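Local coordinates for probable transcriptional regulator, ArsR family protein (Rhodococcus sp. RHA1, PDB 3F6O) that probably binds DNA as a dimeric winged helix-turn-helix transcription factor of the ArsR family, at residues A2-F12 against P78-E88. Residues are numbered along the deposited sequence; the frame is centred on the assembly and turned at random.
Sequences AQYPEQLNGIF and PFTAVEAWLAE
L8 and I11 of helix 5-12 face A81 and P78 of helix 78-88 across axes that come within 10.4 Å and run at 110° to each other, with A2 and Q3 lying alongside the second helix, A2 by E88 and Q3 over A81 and A84. I11 divides its branches: CG2 meets V82 CG2 at 3.7 Å, the two side chains running antiparallel past one another, while CD1 packs on A81 CB at 3.9 Å and CG1 lies near P78 CB. L8 sits beside them, CD1 touching W85 CD1 at 3.9 Å and CD2 near A81 CB. W85 has CG anti to its backbone N (chi1 -179°), which swings the indole to where L8 and F12 reach it; there F12 turns its edge to the face of the six-membered ring in an offset edge-to-face pair, centroids 5.9 Å apart and planes at 77°. The polar element is Q3, whose extended chain lets NE2 donate a hydrogen bond to A81 O (2.9 Å), the acceptor lying close to the plane of the Q3 amide. W85 N already bonds that carbonyl as part of the helix, and the two donors approach from opposite faces of its plane. F12 also packs on L15 of the second subunit, and N9 bonds R21 there, placing this terminal-helix pair beside the dimer interface. The contact thus combines an apolar helix crossing with one side-chain amide bond that ties the N-terminal lead-in to an intact helical turn.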
loop_
_atom_site.group_PDB
_atom_site.type_symbol
_atom_site.label_atom_id
_atom_site.label_comp_id
_atom_site.label_asym_id
_atom_site.label_seq_id
_atom_site.Cartn_x
_atom_site.Cartn_y
_atom_site.Cartn_z
ATOM N N ALA A 2 -8.661 -15.399 0.739
ATOM C CA ALA A 2 -7.893 -14.149 0.897
ATOM C C ALA A 2 -8.219 -13.465 2.227
ATOM O O ALA A 2 -9.334 -13.616 2.728
ATOM C CB ALA A 2 -8.192 -13.184 -0.281
ATOM N N GLN A 3 -7.256 -12.726 2.789
ATOM C CA GLN A 3 -7.481 -11.893 3.998
ATOM C C GLN A 3 -8.696 -10.984 3.772
ATOM O O GLN A 3 -8.928 -10.577 2.644
ATOM C CB GLN A 3 -6.262 -11.010 4.310
ATOM C CG GLN A 3 -4.893 -11.554 3.871
ATOM C CD GLN A 3 -3.729 -10.593 4.204
ATOM O OE1 GLN A 3 -3.628 -10.095 5.353
ATOM N NE2 GLN A 3 -2.834 -10.340 3.206
ATOM N N TYR A 4 -9.466 -10.663 4.816
ATOM C CA TYR A 4 -10.626 -9.741 4.662
ATOM C C TYR A 4 -10.105 -8.378 4.197
ATOM O O TYR A 4 -9.039 -7.949 4.653
ATOM C CB TYR A 4 -11.367 -9.557 5.982
ATOM C CG TYR A 4 -12.153 -10.771 6.435
ATOM C CD1 TYR A 4 -13.086 -11.375 5.587
ATOM C CD2 TYR A 4 -11.985 -11.292 7.720
ATOM C CE1 TYR A 4 -13.824 -12.490 6.002
ATOM C CE2 TYR A 4 -12.704 -12.421 8.145
ATOM C CZ TYR A 4 -13.623 -13.009 7.275
ATOM O OH TYR A 4 -14.375 -14.112 7.667
ATOM N N PRO A 5 -10.839 -7.703 3.294
ATOM C CA PRO A 5 -10.293 -6.461 2.736
ATOM C C PRO A 5 -10.080 -5.343 3.753
ATOM O O PRO A 5 -9.102 -4.609 3.646
ATOM C CB PRO A 5 -11.320 -6.059 1.664
ATOM C CG PRO A 5 -12.590 -6.783 2.034
ATOM C CD PRO A 5 -12.161 -8.047 2.722
ATOM N N GLU A 6 -10.943 -5.234 4.764
ATOM C CA GLU A 6 -10.848 -4.123 5.710
ATOM C C GLU A 6 -9.533 -4.074 6.500
ATOM O O GLU A 6 -9.080 -2.991 6.908
ATOM C CB GLU A 6 -12.049 -4.111 6.679
ATOM C CG GLU A 6 -12.263 -5.415 7.481
ATOM C CD GLU A 6 -13.294 -6.337 6.848
ATOM O OE1 GLU A 6 -14.053 -7.000 7.583
ATOM O OE2 GLU A 6 -13.388 -6.397 5.609
ATOM N N GLN A 7 -8.921 -5.233 6.713
ATOM C CA GLN A 7 -7.609 -5.288 7.340
ATOM C C GLN A 7 -6.519 -4.665 6.438
ATOM O O GLN A 7 -5.653 -3.891 6.908
ATOM C CB GLN A 7 -7.279 -6.734 7.759
ATOM C CG GLN A 7 -8.110 -7.214 9.000
ATOM C CD GLN A 7 -7.485 -6.790 10.354
ATOM O OE1 GLN A 7 -7.897 -5.806 10.994
ATOM N NE2 GLN A 7 -6.464 -7.512 10.760
ATOM N N LEU A 8 -6.599 -4.938 5.138
ATOM C CA LEU A 8 -5.594 -4.413 4.215
ATOM C C LEU A 8 -5.742 -2.923 3.896
ATOM O O LEU A 8 -4.767 -2.252 3.647
ATOM C CB LEU A 8 -5.548 -5.233 2.930
ATOM C CG LEU A 8 -5.039 -6.673 3.040
ATOM C CD1 LEU A 8 -5.419 -7.388 1.762
ATOM C CD2 LEU A 8 -3.515 -6.755 3.286
ATOM N N ASN A 9 -6.968 -2.409 3.871
ATOM C CA ASN A 9 -7.177 -1.007 3.549
ATOM C C ASN A 9 -6.310 -0.065 4.365
ATOM O O ASN A 9 -5.586 0.773 3.802
ATOM C CB ASN A 9 -8.646 -0.632 3.759
ATOM C CG ASN A 9 -9.592 -1.418 2.863
ATOM O OD1 ASN A 9 -9.197 -1.968 1.817
ATOM N ND2 ASN A 9 -10.855 -1.473 3.269
ATOM N N GLY A 10 -6.362 -0.209 5.690
ATOM C CA GLY A 10 -5.615 0.691 6.560
ATOM C C GLY A 10 -4.108 0.464 6.509
ATOM O O GLY A 10 -3.330 1.392 6.669
ATOM N N ILE A 11 -3.703 -0.786 6.336
ATOM C CA ILE A 11 -2.279 -1.136 6.210
ATOM C C ILE A 11 -1.670 -0.422 4.997
ATOM O O ILE A 11 -0.624 0.207 5.091
ATOM C CB ILE A 11 -2.108 -2.676 6.157
ATOM C CG1 ILE A 11 -2.237 -3.264 7.581
ATOM C CG2 ILE A 11 -0.765 -3.098 5.510
ATOM C CD1 ILE A 11 -2.350 -4.770 7.560
ATOM N N PHE A 12 -2.339 -0.512 3.858
ATOM C CA PHE A 12 -1.842 0.167 2.677
ATOM C C PHE A 12 -1.999 1.696 2.757
ATOM O O PHE A 12 -1.105 2.412 2.341
ATOM C CB PHE A 12 -2.506 -0.386 1.425
ATOM C CG PHE A 12 -2.004 -1.723 1.020
ATOM C CD1 PHE A 12 -0.657 -1.912 0.717
ATOM C CD2 PHE A 12 -2.883 -2.777 0.863
ATOM C CE1 PHE A 12 -0.210 -3.167 0.313
ATOM C CE2 PHE A 12 -2.438 -4.040 0.440
ATOM C CZ PHE A 12 -1.098 -4.225 0.169
ATOM N N PRO A 78 1.979 -6.331 9.828
ATOM C CA PRO A 78 1.584 -5.723 8.543
ATOM C C PRO A 78 2.541 -6.035 7.380
ATOM O O PRO A 78 2.104 -6.110 6.236
ATOM C CB PRO A 78 1.523 -4.224 8.870
ATOM C CG PRO A 78 1.232 -4.190 10.384
ATOM C CD PRO A 78 2.132 -5.308 10.883
ATOM N N PHE A 79 3.834 -6.196 7.660
ATOM C CA PHE A 79 4.790 -6.622 6.617
ATOM C C PHE A 79 4.373 -7.947 6.002
ATOM O O PHE A 79 4.407 -8.133 4.781
ATOM C CB PHE A 79 6.211 -6.732 7.195
ATOM C CG PHE A 79 6.882 -5.410 7.414
ATOM C CD1 PHE A 79 6.914 -4.837 8.677
ATOM C CD2 PHE A 79 7.502 -4.742 6.361
ATOM C CE1 PHE A 79 7.539 -3.631 8.895
ATOM C CE2 PHE A 79 8.128 -3.523 6.555
ATOM C CZ PHE A 79 8.164 -2.955 7.819
ATOM N N THR A 80 3.957 -8.859 6.872
ATOM C CA THR A 80 3.520 -10.173 6.490
ATOM C C THR A 80 2.276 -10.080 5.644
ATOM O O THR A 80 2.188 -10.745 4.597
ATOM C CB THR A 80 3.337 -11.047 7.760
ATOM O OG1 THR A 80 4.636 -11.269 8.332
ATOM C CG2 THR A 80 2.662 -12.396 7.437
ATOM N N ALA A 81 1.337 -9.227 6.055
ATOM C CA ALA A 81 0.095 -9.028 5.290
ATOM C C ALA A 81 0.351 -8.532 3.854
ATOM O O ALA A 81 -0.240 -9.055 2.877
ATOM C CB ALA A 81 -0.844 -8.075 6.039
ATOM N N VAL A 82 1.215 -7.520 3.732
ATOM C CA VAL A 82 1.577 -6.920 2.433
ATOM C C VAL A 82 2.252 -7.980 1.531
ATOM O O VAL A 82 1.854 -8.206 0.361
ATOM C CB VAL A 82 2.506 -5.661 2.599
ATOM C CG1 VAL A 82 3.010 -5.171 1.224
ATOM C CG2 VAL A 82 1.796 -4.523 3.326
ATOM N N GLU A 83 3.260 -8.643 2.094
ATOM C CA GLU A 83 3.909 -9.776 1.432
ATOM C C GLU A 83 2.913 -10.813 0.917
ATOM O O GLU A 83 2.991 -11.230 -0.251
ATOM C CB GLU A 83 4.915 -10.432 2.378
ATOM C CG GLU A 83 6.290 -9.882 2.227
ATOM C CD GLU A 83 7.332 -10.761 2.922
ATOM N N ALA A 84 1.972 -11.200 1.778
ATOM C CA ALA A 84 0.935 -12.178 1.455
ATOM C C ALA A 84 0.049 -11.733 0.277
ATOM O O ALA A 84 -0.226 -12.526 -0.631
ATOM C CB ALA A 84 0.069 -12.450 2.690
ATOM N N TRP A 85 -0.394 -10.468 0.285
ATOM C CA TRP A 85 -1.271 -10.001 -0.782
ATOM C C TRP A 85 -0.493 -9.968 -2.093
ATOM O O TRP A 85 -1.004 -10.404 -3.139
ATOM C CB TRP A 85 -1.876 -8.606 -0.484
ATOM C CG TRP A 85 -2.791 -8.145 -1.588
ATOM C CD1 TRP A 85 -4.113 -8.434 -1.724
ATOM C CD2 TRP A 85 -2.429 -7.346 -2.732
ATOM N NE1 TRP A 85 -4.607 -7.865 -2.891
ATOM C CE2 TRP A 85 -3.589 -7.188 -3.516
ATOM C CE3 TRP A 85 -1.225 -6.748 -3.167
ATOM C CZ2 TRP A 85 -3.595 -6.453 -4.712
ATOM C CZ3 TRP A 85 -1.238 -6.006 -4.362
ATOM C CH2 TRP A 85 -2.413 -5.878 -5.116
ATOM N N LEU A 86 0.723 -9.433 -2.043
ATOM C CA LEU A 86 1.582 -9.351 -3.230
ATOM C C LEU A 86 1.802 -10.729 -3.832
ATOM O O LEU A 86 1.631 -10.914 -5.030
ATOM C CB LEU A 86 2.949 -8.793 -2.866
ATOM C CG LEU A 86 3.148 -7.286 -2.827
ATOM C CD1 LEU A 86 4.458 -7.022 -2.076
ATOM C CD2 LEU A 86 3.158 -6.677 -4.243
ATOM N N ALA A 87 2.197 -11.681 -2.988
ATOM C CA ALA A 87 2.515 -13.043 -3.410
ATOM C C ALA A 87 1.331 -13.705 -4.105
ATOM O O ALA A 87 1.508 -14.447 -5.073
ATOM C CB ALA A 87 2.966 -13.871 -2.201
ATOM N N GLU A 88 0.130 -13.439 -3.603
ATOM C CA GLU A 88 -1.098 -13.961 -4.169
ATOM C C GLU A 88 -1.295 -13.474 -5.614
ATOM O O GLU A 88 -1.677 -14.254 -6.487
ATOM C CB GLU A 88 -2.279 -13.582 -3.273
ATOM C CG GLU A 88 -3.633 -13.531 -3.968
ATOM C CD GLU A 88 -4.765 -13.185 -3.007
ATOM O OE1 GLU A 88 -5.154 -14.100 -2.229
ATOM O OE2 GLU A 88 -5.282 -12.026 -3.043
#